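DUF115 domain-containing protein (Magnetospirillum magneticum AMB-1, PDB 5MU5) is a Maf glycosyltransferase involved in bacterial flagella formation, probably by transferring sugar to flagellin. Local coordinates at residues G240-H243 with D244-M248; S373-A376 with L377-G381; R543-W546 with P547-I550; P587-A590 with Q591-R595. All coordinates share one frame; numbering follows the deposited sequence.

Contact 1. Residues G240-H243 with D244-M248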
loop_
_atom_site.group_PDB
_atom_site.type_symbol
_atom_site.label_atom_id
_atom_site.label_comp_id
_atom_site.label_asym_id
_atom_site.label_seq_id
_atom_site.Cartn_x
_atom_site.Cartn_y
_atom_site.Cartn_z
ATOM N N GLY A 240 -5.338 -6.798 -3.133
ATOM C CA GLY A 240 -5.224 -8.052 -3.821
ATOM C C GLY A 240 -6.521 -8.494 -4.455
ATOM O O GLY A 240 -7.609 -8.316 -3.895
ATOM N N PHE A 241 -6.382 -9.109 -5.610
ATOM C CA PHE A 241 -7.485 -9.621 -6.384
ATOM C C PHE A 241 -7.859 -11.041 -5.982
ATOM O O PHE A 241 -7.023 -11.819 -5.548
ATOM C CB PHE A 241 -7.122 -9.564 -7.869
ATOM C CG PHE A 241 -6.820 -8.180 -8.349
ATOM C CD1 PHE A 241 -7.728 -7.141 -8.119
ATOM C CD2 PHE A 241 -5.659 -7.905 -9.061
ATOM C CE1 PHE A 241 -7.466 -5.855 -8.567
ATOM C CE2 PHE A 241 -5.390 -6.610 -9.514
ATOM C CZ PHE A 241 -6.290 -5.588 -9.260
ATOM N N LEU A 242 -9.120 -11.382 -6.173
ATOM C CA LEU A 242 -9.640 -12.666 -5.761
ATOM C C LEU A 242 -8.723 -13.825 -6.130
ATOM O O LEU A 242 -8.407 -14.652 -5.292
ATOM C CB LEU A 242 -11.028 -12.894 -6.377
ATOM C CG LEU A 242 -11.698 -14.215 -6.016
ATOM C CD1 LEU A 242 -11.900 -14.317 -4.515
ATOM C CD2 LEU A 242 -13.013 -14.395 -6.746
ATOM N N HIS A 243 -8.305 -13.895 -7.387
ATOM C CA HIS A 243 -7.561 -15.067 -7.853
ATOM C C HIS A 243 -6.179 -15.161 -7.271
ATOM O O HIS A 243 -5.713 -16.265 -7.021
ATOM C CB HIS A 243 -7.516 -15.136 -9.378
ATOM C CG HIS A 243 -8.861 -15.313 -9.990
ATOM N ND1 HIS A 243 -9.188 -14.810 -11.230
ATOM C CD2 HIS A 243 -9.988 -15.877 -9.499
ATOM C CE1 HIS A 243 -10.446 -15.104 -11.498
ATOM N NE2 HIS A 243 -10.957 -15.741 -10.458
ATOM N N ASP A 244 -5.528 -14.020 -7.050
ATOM C CA ASP A 244 -4.225 -14.020 -6.376
ATOM C C ASP A 244 -4.395 -14.418 -4.910
ATOM O O ASP A 244 -3.559 -15.098 -4.363
ATOM C CB ASP A 244 -3.536 -12.650 -6.487
ATOM C CG ASP A 244 -3.273 -12.250 -7.933
ATOM O OD1 ASP A 244 -2.798 -13.116 -8.710
ATOM O OD2 ASP A 244 -3.561 -11.074 -8.304
ATOM N N GLU A 245 -5.478 -13.997 -4.272
ATOM C CA GLU A 245 -5.699 -14.375 -2.889
ATOM C C GLU A 245 -5.975 -15.861 -2.808
ATOM O O GLU A 245 -5.589 -16.492 -1.846
ATOM C CB GLU A 245 -6.829 -13.577 -2.252
ATOM C CG GLU A 245 -6.527 -12.083 -2.147
ATOM C CD GLU A 245 -5.399 -11.738 -1.179
ATOM O OE1 GLU A 245 -5.299 -12.378 -0.110
ATOM O OE2 GLU A 245 -4.625 -10.794 -1.478
ATOM N N MET A 246 -6.645 -16.419 -3.815
ATOM C CA MET A 246 -6.851 -17.859 -3.872
ATOM C C MET A 246 -5.506 -18.566 -3.923
ATOM O O MET A 246 -5.275 -19.517 -3.174
ATOM C CB MET A 246 -7.689 -18.274 -5.077
ATOM C CG MET A 246 -9.161 -17.940 -4.963
ATOM S SD MET A 246 -10.029 -18.403 -6.469
ATOM C CE MET A 246 -11.710 -18.289 -5.884
ATOM N N GLU A 247 -4.609 -18.098 -4.781
ATOM C CA GLU A 247 -3.294 -18.720 -4.872
ATOM C C GLU A 247 -2.462 -18.620 -3.589
ATOM O O GLU A 247 -1.758 -19.554 -3.252
ATOM C CB GLU A 247 -2.491 -18.135 -6.023
ATOM C CG GLU A 247 -1.055 -18.655 -6.135
ATOM C CD GLU A 247 -0.934 -20.173 -6.024
ATOM O OE1 GLU A 247 -1.921 -20.873 -6.354
ATOM O OE2 GLU A 247 0.142 -20.675 -5.601
ATOM N N MET A 248 -2.523 -17.481 -2.904
ATOM C CA MET A 248 -1.724 -17.266 -1.702
ATOM C C MET A 248 -2.171 -18.233 -0.639
ATOM O O MET A 248 -1.349 -18.851 0.023
ATOM C CB MET A 248 -1.916 -15.862 -1.130
ATOM C CG MET A 248 -1.444 -14.689 -1.968
ATOM S SD MET A 248 0.291 -14.714 -2.410
ATOM C CE MET A 248 0.270 -15.530 -4.004
#

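Contact 2. Residues S373-A376 with L377-G381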
loop_
_atom_site.group_PDB
_atom_site.type_symbol
_atom_site.label_atom_id
_atom_site.label_comp_id
_atom_site.label_asym_id
_atom_site.label_seq_id
_atom_site.Cartn_x
_atom_site.Cartn_y
_atom_site.Cartn_z
ATOM N N SER A 373 -4.663 -12.655 2.458
ATOM C CA SER A 373 -5.640 -13.593 2.995
ATOM C C SER A 373 -4.953 -14.732 3.768
ATOM O O SER A 373 -5.452 -15.189 4.771
ATOM C CB SER A 373 -6.465 -14.205 1.856
ATOM O OG SER A 373 -5.626 -14.887 0.921
ATOM N N SER A 374 -3.799 -15.170 3.286
ATOM C CA SER A 374 -3.036 -16.232 3.918
ATOM C C SER A 374 -2.501 -15.820 5.288
ATOM O O SER A 374 -2.301 -16.669 6.150
ATOM C CB SER A 374 -1.877 -16.624 3.009
ATOM O OG SER A 374 -1.197 -15.462 2.560
ATOM N N TYR A 375 -2.241 -14.529 5.477
ATOM C CA TYR A 375 -1.777 -14.043 6.769
ATOM C C TYR A 375 -2.907 -14.149 7.783
ATOM O O TYR A 375 -2.756 -14.727 8.856
ATOM C CB TYR A 375 -1.302 -12.589 6.687
ATOM C CG TYR A 375 -0.751 -12.113 8.000
ATOM C CD1 TYR A 375 0.553 -12.441 8.382
ATOM C CD2 TYR A 375 -1.534 -11.363 8.884
ATOM C CE1 TYR A 375 1.070 -12.026 9.592
ATOM C CE2 TYR A 375 -1.030 -10.952 10.106
ATOM C CZ TYR A 375 0.274 -11.293 10.456
ATOM O OH TYR A 375 0.798 -10.900 11.666
ATOM N N ALA A 376 -4.058 -13.607 7.422
ATOM C CA ALA A 376 -5.184 -13.583 8.319
ATOM C C ALA A 376 -5.633 -14.988 8.659
ATOM O O ALA A 376 -6.060 -15.251 9.763
ATOM C CB ALA A 376 -6.330 -12.805 7.688
ATOM N N LEU A 377 -5.543 -15.903 7.711
ATOM C CA LEU A 377 -6.079 -17.222 7.942
ATOM C C LEU A 377 -5.085 -18.094 8.731
ATOM O O LEU A 377 -5.459 -18.727 9.722
ATOM C CB LEU A 377 -6.467 -17.848 6.604
ATOM C CG LEU A 377 -7.573 -18.907 6.644
ATOM C CD1 LEU A 377 -7.937 -19.339 5.227
ATOM C CD2 LEU A 377 -7.148 -20.114 7.470
ATOM N N PHE A 378 -3.814 -18.062 8.328
ATOM C CA PHE A 378 -2.802 -18.998 8.831
ATOM C C PHE A 378 -1.749 -18.498 9.823
ATOM O O PHE A 378 -1.082 -19.318 10.459
ATOM C CB PHE A 378 -2.078 -19.635 7.644
ATOM C CG PHE A 378 -2.914 -20.609 6.879
ATOM C CD1 PHE A 378 -3.318 -21.792 7.464
ATOM C CD2 PHE A 378 -3.261 -20.366 5.561
ATOM C CE1 PHE A 378 -4.084 -22.704 6.763
ATOM C CE2 PHE A 378 -4.030 -21.275 4.855
ATOM C CZ PHE A 378 -4.443 -22.443 5.459
ATOM N N SER A 379 -1.550 -17.191 9.937
ATOM C CA SER A 379 -0.552 -16.680 10.875
ATOM C C SER A 379 -0.942 -17.003 12.296
ATOM O O SER A 379 -2.080 -16.776 12.675
ATOM C CB SER A 379 -0.401 -15.177 10.775
ATOM O OG SER A 379 0.610 -14.720 11.655
ATOM N N PRO A 380 -0.003 -17.550 13.078
ATOM C CA PRO A 380 -0.274 -17.759 14.481
ATOM C C PRO A 380 0.082 -16.534 15.312
ATOM O O PRO A 380 0.012 -16.602 16.521
ATOM C CB PRO A 380 0.621 -18.956 14.846
ATOM C CG PRO A 380 1.748 -18.895 13.879
ATOM C CD PRO A 380 1.288 -18.130 12.666
ATOM N N GLY A 381 0.470 -15.429 14.682
ATOM C CA GLY A 381 0.771 -14.201 15.403
ATOM C C GLY A 381 1.834 -13.328 14.758
ATOM O O GLY A 381 2.645 -13.777 13.937
#

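Contact 3. Residues R543-W546 with P547-I550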
loop_
_atom_site.group_PDB
_atom_site.type_symbol
_atom_site.label_atom_id
_atom_site.label_comp_id
_atom_site.label_asym_id
_atom_site.label_seq_id
_atom_site.Cartn_x
_atom_site.Cartn_y
_atom_site.Cartn_z
ATOM N N ARG A 543 -11.138 -22.995 12.560
ATOM C CA ARG A 543 -11.777 -22.034 13.462
ATOM C C ARG A 543 -12.902 -21.200 12.842
ATOM O O ARG A 543 -13.580 -20.442 13.547
ATOM C CB ARG A 543 -10.729 -21.121 14.075
ATOM C CG ARG A 543 -10.223 -20.012 13.165
ATOM C CD ARG A 543 -9.124 -19.265 13.878
ATOM N NE ARG A 543 -8.762 -17.986 13.264
ATOM C CZ ARG A 543 -7.985 -17.836 12.191
ATOM N NH1 ARG A 543 -7.512 -18.875 11.514
ATOM N NH2 ARG A 543 -7.702 -16.621 11.781
ATOM N N GLU A 544 -13.092 -21.332 11.534
ATOM C CA GLU A 544 -14.159 -20.623 10.839
ATOM C C GLU A 544 -14.490 -21.299 9.507
ATOM O O GLU A 544 -13.619 -21.897 8.867
ATOM C CB GLU A 544 -13.742 -19.180 10.598
ATOM C CG GLU A 544 -14.889 -18.255 10.219
ATOM C CD GLU A 544 -14.450 -16.812 10.060
ATOM O OE1 GLU A 544 -13.602 -16.341 10.855
ATOM O OE2 GLU A 544 -14.956 -16.141 9.137
ATOM N N ASP A 545 -15.763 -21.226 9.116
ATOM C CA ASP A 545 -16.204 -21.722 7.816
ATOM C C ASP A 545 -15.898 -20.598 6.801
ATOM O O ASP A 545 -16.661 -19.647 6.652
ATOM C CB ASP A 545 -17.694 -22.081 7.849
ATOM C CG ASP A 545 -18.175 -22.702 6.548
ATOM O OD1 ASP A 545 -17.442 -22.623 5.535
ATOM O OD2 ASP A 545 -19.288 -23.263 6.524
ATOM N N TRP A 546 -14.767 -20.724 6.115
ATOM C CA TRP A 546 -14.251 -19.663 5.256
ATOM C C TRP A 546 -15.153 -19.333 4.063
ATOM O O TRP A 546 -15.500 -18.172 3.867
ATOM C CB TRP A 546 -12.807 -19.983 4.817
ATOM C CG TRP A 546 -11.897 -20.284 6.019
ATOM C CD1 TRP A 546 -11.342 -21.489 6.357
ATOM C CD2 TRP A 546 -11.508 -19.362 7.043
ATOM N NE1 TRP A 546 -10.608 -21.363 7.521
ATOM C CE2 TRP A 546 -10.703 -20.071 7.965
ATOM C CE3 TRP A 546 -11.768 -18.004 7.275
ATOM C CZ2 TRP A 546 -10.152 -19.465 9.095
ATOM C CZ3 TRP A 546 -11.210 -17.400 8.393
ATOM C CH2 TRP A 546 -10.416 -18.134 9.293
ATOM N N PRO A 547 -15.541 -20.344 3.266
ATOM C CA PRO A 547 -16.366 -19.982 2.131
ATOM C C PRO A 547 -17.669 -19.339 2.569
ATOM O O PRO A 547 -18.166 -18.420 1.907
ATOM C CB PRO A 547 -16.617 -21.320 1.417
ATOM C CG PRO A 547 -16.250 -22.383 2.390
ATOM C CD PRO A 547 -15.205 -21.778 3.269
ATOM N N ARG A 548 -18.201 -19.798 3.695
ATOM C CA ARG A 548 -19.454 -19.266 4.196
ATOM C C ARG A 548 -19.318 -17.778 4.528
ATOM O O ARG A 548 -20.161 -16.977 4.116
ATOM C CB ARG A 548 -19.941 -20.073 5.392
ATOM C CG ARG A 548 -21.351 -19.734 5.797
ATOM C CD ARG A 548 -21.843 -20.610 6.936
ATOM N NE ARG A 548 -23.019 -20.001 7.550
ATOM C CZ ARG A 548 -23.797 -20.578 8.456
ATOM N NH1 ARG A 548 -23.550 -21.812 8.884
ATOM N NH2 ARG A 548 -24.841 -19.913 8.936
ATOM N N SER A 549 -18.249 -17.411 5.235
ATOM C CA SER A 549 -17.940 -16.007 5.527
ATOM C C SER A 549 -17.822 -15.141 4.272
ATOM O O SER A 549 -18.236 -13.984 4.253
ATOM C CB SER A 549 -16.584 -15.904 6.217
ATOM O OG SER A 549 -16.510 -16.771 7.326
ATOM N N ILE A 550 -17.203 -15.698 3.238
ATOM C CA ILE A 550 -16.971 -14.956 2.021
ATOM C C ILE A 550 -18.293 -14.734 1.299
ATOM O O ILE A 550 -18.631 -13.614 0.927
ATOM C CB ILE A 550 -15.951 -15.662 1.111
ATOM C CG1 ILE A 550 -14.581 -15.709 1.811
ATOM C CG2 ILE A 550 -15.821 -14.917 -0.205
ATOM C CD1 ILE A 550 -13.608 -16.727 1.249
#

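Contact 4. Residues P587-A590 with Q591-R595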
loop_
_atom_site.group_PDB
_atom_site.type_symbol
_atom_site.label_atom_id
_atom_site.label_comp_id
_atom_site.label_asym_id
_atom_site.label_seq_id
_atom_site.Cartn_x
_atom_site.Cartn_y
_atom_site.Cartn_z
ATOM N N PRO A 587 -8.152 -6.766 8.875
ATOM C CA PRO A 587 -9.116 -7.312 7.930
ATOM C C PRO A 587 -9.352 -8.809 8.131
ATOM O O PRO A 587 -8.429 -9.539 8.478
ATOM C CB PRO A 587 -8.468 -7.047 6.561
ATOM C CG PRO A 587 -7.387 -6.047 6.799
ATOM C CD PRO A 587 -6.950 -6.227 8.215
ATOM N N THR A 588 -10.587 -9.251 7.924
ATOM C CA THR A 588 -10.905 -10.661 7.956
ATOM C C THR A 588 -10.414 -11.332 6.676
ATOM O O THR A 588 -10.122 -10.664 5.665
ATOM C CB THR A 588 -12.426 -10.900 8.012
ATOM O OG1 THR A 588 -13.040 -10.271 6.884
ATOM C CG2 THR A 588 -13.046 -10.351 9.318
ATOM N N VAL A 589 -10.360 -12.658 6.711
ATOM C CA VAL A 589 -10.063 -13.440 5.522
ATOM C C VAL A 589 -11.056 -13.118 4.396
ATOM O O VAL A 589 -10.663 -12.896 3.248
ATOM C CB VAL A 589 -10.076 -14.938 5.873
ATOM C CG1 VAL A 589 -10.078 -15.816 4.639
ATOM C CG2 VAL A 589 -8.883 -15.258 6.762
ATOM N N ALA A 590 -12.344 -13.086 4.719
ATOM C CA ALA A 590 -13.371 -12.750 3.732
ATOM C C ALA A 590 -13.087 -11.413 3.057
ATOM O O ALA A 590 -13.170 -11.286 1.843
ATOM C CB ALA A 590 -14.743 -12.725 4.384
ATOM N N GLN A 591 -12.713 -10.424 3.848
ATOM C CA GLN A 591 -12.412 -9.118 3.294
ATOM C C GLN A 591 -11.194 -9.123 2.388
ATOM O O GLN A 591 -11.174 -8.449 1.367
ATOM C CB GLN A 591 -12.214 -8.116 4.414
ATOM C CG GLN A 591 -13.512 -7.682 5.023
ATOM C CD GLN A 591 -13.295 -6.856 6.263
ATOM O OE1 GLN A 591 -12.373 -7.115 7.039
ATOM N NE2 GLN A 591 -14.154 -5.854 6.466
ATOM N N PHE A 592 -10.155 -9.839 2.789
ATOM C CA PHE A 592 -8.989 -9.960 1.939
ATOM C C PHE A 592 -9.337 -10.635 0.639
ATOM O O PHE A 592 -8.814 -10.270 -0.400
ATOM C CB PHE A 592 -7.879 -10.767 2.594
ATOM C CG PHE A 592 -6.991 -9.963 3.470
ATOM C CD1 PHE A 592 -6.211 -8.967 2.931
ATOM C CD2 PHE A 592 -6.910 -10.228 4.829
ATOM C CE1 PHE A 592 -5.372 -8.225 3.731
ATOM C CE2 PHE A 592 -6.077 -9.500 5.640
ATOM C CZ PHE A 592 -5.305 -8.497 5.090
ATOM N N PHE A 593 -10.197 -11.633 0.693
ATOM C CA PHE A 593 -10.563 -12.358 -0.530
ATOM C C PHE A 593 -11.235 -11.523 -1.598
ATOM O O PHE A 593 -10.900 -11.652 -2.762
ATOM C CB PHE A 593 -11.421 -13.577 -0.215
ATOM C CG PHE A 593 -10.656 -14.848 -0.220
ATOM C CD1 PHE A 593 -9.775 -15.140 0.791
ATOM C CD2 PHE A 593 -10.814 -15.759 -1.259
ATOM C CE1 PHE A 593 -9.054 -16.317 0.774
ATOM C CE2 PHE A 593 -10.083 -16.930 -1.286
ATOM C CZ PHE A 593 -9.210 -17.212 -0.263
ATOM N N VAL A 594 -12.149 -10.648 -1.203
ATOM C CA VAL A 594 -13.009 -9.969 -2.162
ATOM C C VAL A 594 -12.843 -8.463 -2.332
ATOM O O VAL A 594 -13.234 -7.933 -3.376
ATOM C CB VAL A 594 -14.489 -10.247 -1.833
ATOM C CG1 VAL A 594 -14.745 -11.745 -1.834
ATOM C CG2 VAL A 594 -14.913 -9.625 -0.502
ATOM N N ARG A 595 -12.243 -7.769 -1.370
ATOM C CA ARG A 595 -12.219 -6.295 -1.425
ATOM C C ARG A 595 -11.530 -5.687 -2.648
ATOM O O ARG A 595 -11.956 -4.653 -3.140
ATOM C CB ARG A 595 -11.596 -5.701 -0.160
ATOM C CG ARG A 595 -10.119 -6.006 -0.009
ATOM C CD ARG A 595 -9.584 -5.649 1.355
ATOM N NE ARG A 595 -8.128 -5.692 1.330
ATOM C CZ ARG A 595 -7.340 -5.234 2.296
ATOM N NH1 ARG A 595 -7.864 -4.706 3.393
ATOM N NH2 ARG A 595 -6.023 -5.313 2.166
#

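Contact 1. Residues G240-H243 with D244-M248
M246 reaches back along the first turn of helix 242-257 to two residues of the preceding segment, and this is the tightly packed side of the contact. Its chain runs extended beyond CG, which carries the sulfur and the methyl to different neighbours. SD comes to the edge of the H243 imidazole, 3.9 Å from H243 CD2; the line from SD to the ring centroid runs 79° off the ring normal, a Met-aromatic contact in which the two side chains lie side by side and point the same way. CE meets the branch point of the leucine, with M246 CE 4.1 Å from L242 CG. F593 of helix 589-609 and Q639 of helix 618-646 both pack on L242 and M246, and Q639 OE1 also holds H243 NE2 by a hydrogen bond.

The side carrying F241 and D244 is looser. F241 is the N-cap residue, and D244 OD2 approaches the edge of its ring, 3.9 Å from F241 CD2, with ring and carboxylate planes 45° apart; the aspartate is exposed. The helix starts with E245 N bonded to F241 O at 3.0 Å, and the same i to i+4 pattern continues from L242 O and H243 O.

E245 bends at chi2 and passes its CG 3.4 Å from F241 O, while its OE1 accepts from S373 N. A phenylalanine at the N-cap offers no side-chain acceptor to the first turn; T597 OG1 of helix 589-609 takes L242 N instead. Part of the capping thus comes from a neighbouring helix, alongside the backbone bonds and the packing of L242, H243 and M246.

Contact 2. Residues S373-A376 with L377-G381
S373 opens helix 373-378 and bonds through its carbonyl to the second segment, L377 N lying 3.0 Å from S373 O. Its hydroxyl turns instead to T249 OG1 of helix 242-257, a hydrogen bond between neighbouring helices.

At S374 the carbonyl oxygen takes F378 N at 3.0 Å. The phenylalanine side chain runs past the same oxygen, with F378 CB 3.3 Å from S374 O and the ring edge close by (F378 CD2 to S374 O 3.9 Å); the ring then packs on M256 and F537.

Y375 makes the main side-chain contact. With CG anti to the backbone N (chi1 -177°), one face of its ring is turned to S379 CB in a CH-pi contact, CB lying 3.8 Å from the centroid of the Y375 ring and 17° off the normal. S379 OG comes within 3.4 Å of Y375 CE1, and S379 N closes the turn on Y375 O at 2.9 Å.

A376 contributes its carbonyl, which together with that of L377 accepts from the guanidinium of R543, while its methyl packs on V589.

S379 is where the chain leaves helical geometry. Its OG, anti to its own N, accepts from G381 N at 3.1 Å, and G381 has backbone angles suited to glycine (phi 149°). A short helix thus ends against the face of a tyrosine ring and passes directly into an ST turn.

Contact 3. Residues R543-W546 with P547-I550
S549 OG donates to E544 OE2 across the N-terminus of helix 546-564, at the entrance to the Maf helical bundle, where D545 is the N-cap. The modelled separation of these two oxygens, 2.5 Å, is so short that its exact value is doubtful. The glutamate makes the bond with an outstretched chain (chi1 -165°, chi2 177°), coming from the loop residue before the cap. The serine oxygen also lies 3.0 Å from D545 O, so it sits between a carboxylate and a backbone carbonyl.

D545 O takes the first helical bond, from S549 N at 3.1 Å. Its carboxylate, swung anti to the backbone N, makes the capping bond, a weak one with OD1 3.5 Å from R548 N. The same carboxylate rests against carbon, with OD1 near the CD and CG of P547 and OD2 3.4 Å from R548 CB. The guanidinium of R548 runs on past it, its plane nearly perpendicular to that of the carboxylate, and the charged atoms do not meet. Negative groups gathered at a helix start would probably interact favourably with the positive end of the helix dipole.

Further out, W546, the first helical residue, is held through NE1 to W541 O. Its ring meets that of W541, and V589 and F644 pack on it from helices 589-609 and 618-646. I550 follows one turn along, facing A590, F593 and V594; its N bonds to W546 O at 3.1 Å, and its CG1 lies 3.3 Å from that same oxygen.

Contact 4. Residues P587-A590 with Q591-R595
Q591 OE1 faces two donors of one residue, T588, at the start of helix 589-609; the extended glutamine chain, its CG beside its own backbone N, brings the oxygen there. T588 N gives it a hydrogen bond of 2.9 Å, nearly straight at 164° and directed onto a lone pair in the plane of the amide; T588 OG1 adds a weak one. In return Q591 N donates to T588 OG1 at 3.1 Å. The exchange is a capping box with T588 as N-cap. A chi1 of 57° places the threonine OG1 between its own N and carbonyl carbon, within reach of Q591 N. The other end of the glutamine amide is held too, NE2 donating to M578 O.

P587, one residue ahead of the cap, lies over a face of the F592 ring. Its CB is 3.5 Å from F592 CE2 and contacts the ring off its centre, a CH-pi contact 26° off the normal. The guanidinium of R595 approaches the pair, with F592 CD1 over one of its faces and its NH1 3.7 Å from P587 CG. The phenylalanine is thereby touched by a proline and an arginine while its backbone N bonds to T588 O at 3.0 Å.

V589 CG1 lies beside the F593 ring, 3.9 Å from F593 CD1, both side chains pointing the same way. V589 packs on helices 373-378 and 546-564, F593 on helices 373-378 and 242-257. Polar groups are thus spent on closing the helix end, leaving the valine and the phenylalanines to supply apolar surface to the neighbouring helices.

In the fold
Contacts 1, 2 and 4 are mostly buried, whereas contact 3 is only partly so and lies farthest from the centre of the chain. Three of them are helix starts and contact 2 spans a short helix to its end. Contact 4 touches the other three: F593 packs on L242 and M246 of contact 1 and on S373 of contact 2, and V589 meets W546 of contact 3. Polar links tie contact 2 to its neighbours, E245 of contact 1 holding S373 N and R543 of contact 3 binding two carbonyls. Side-chain capping marks contacts 3 and 4, while in contact 1 the N-cap is a phenylalanine and T597 of helix 589-609 supplies an acceptor.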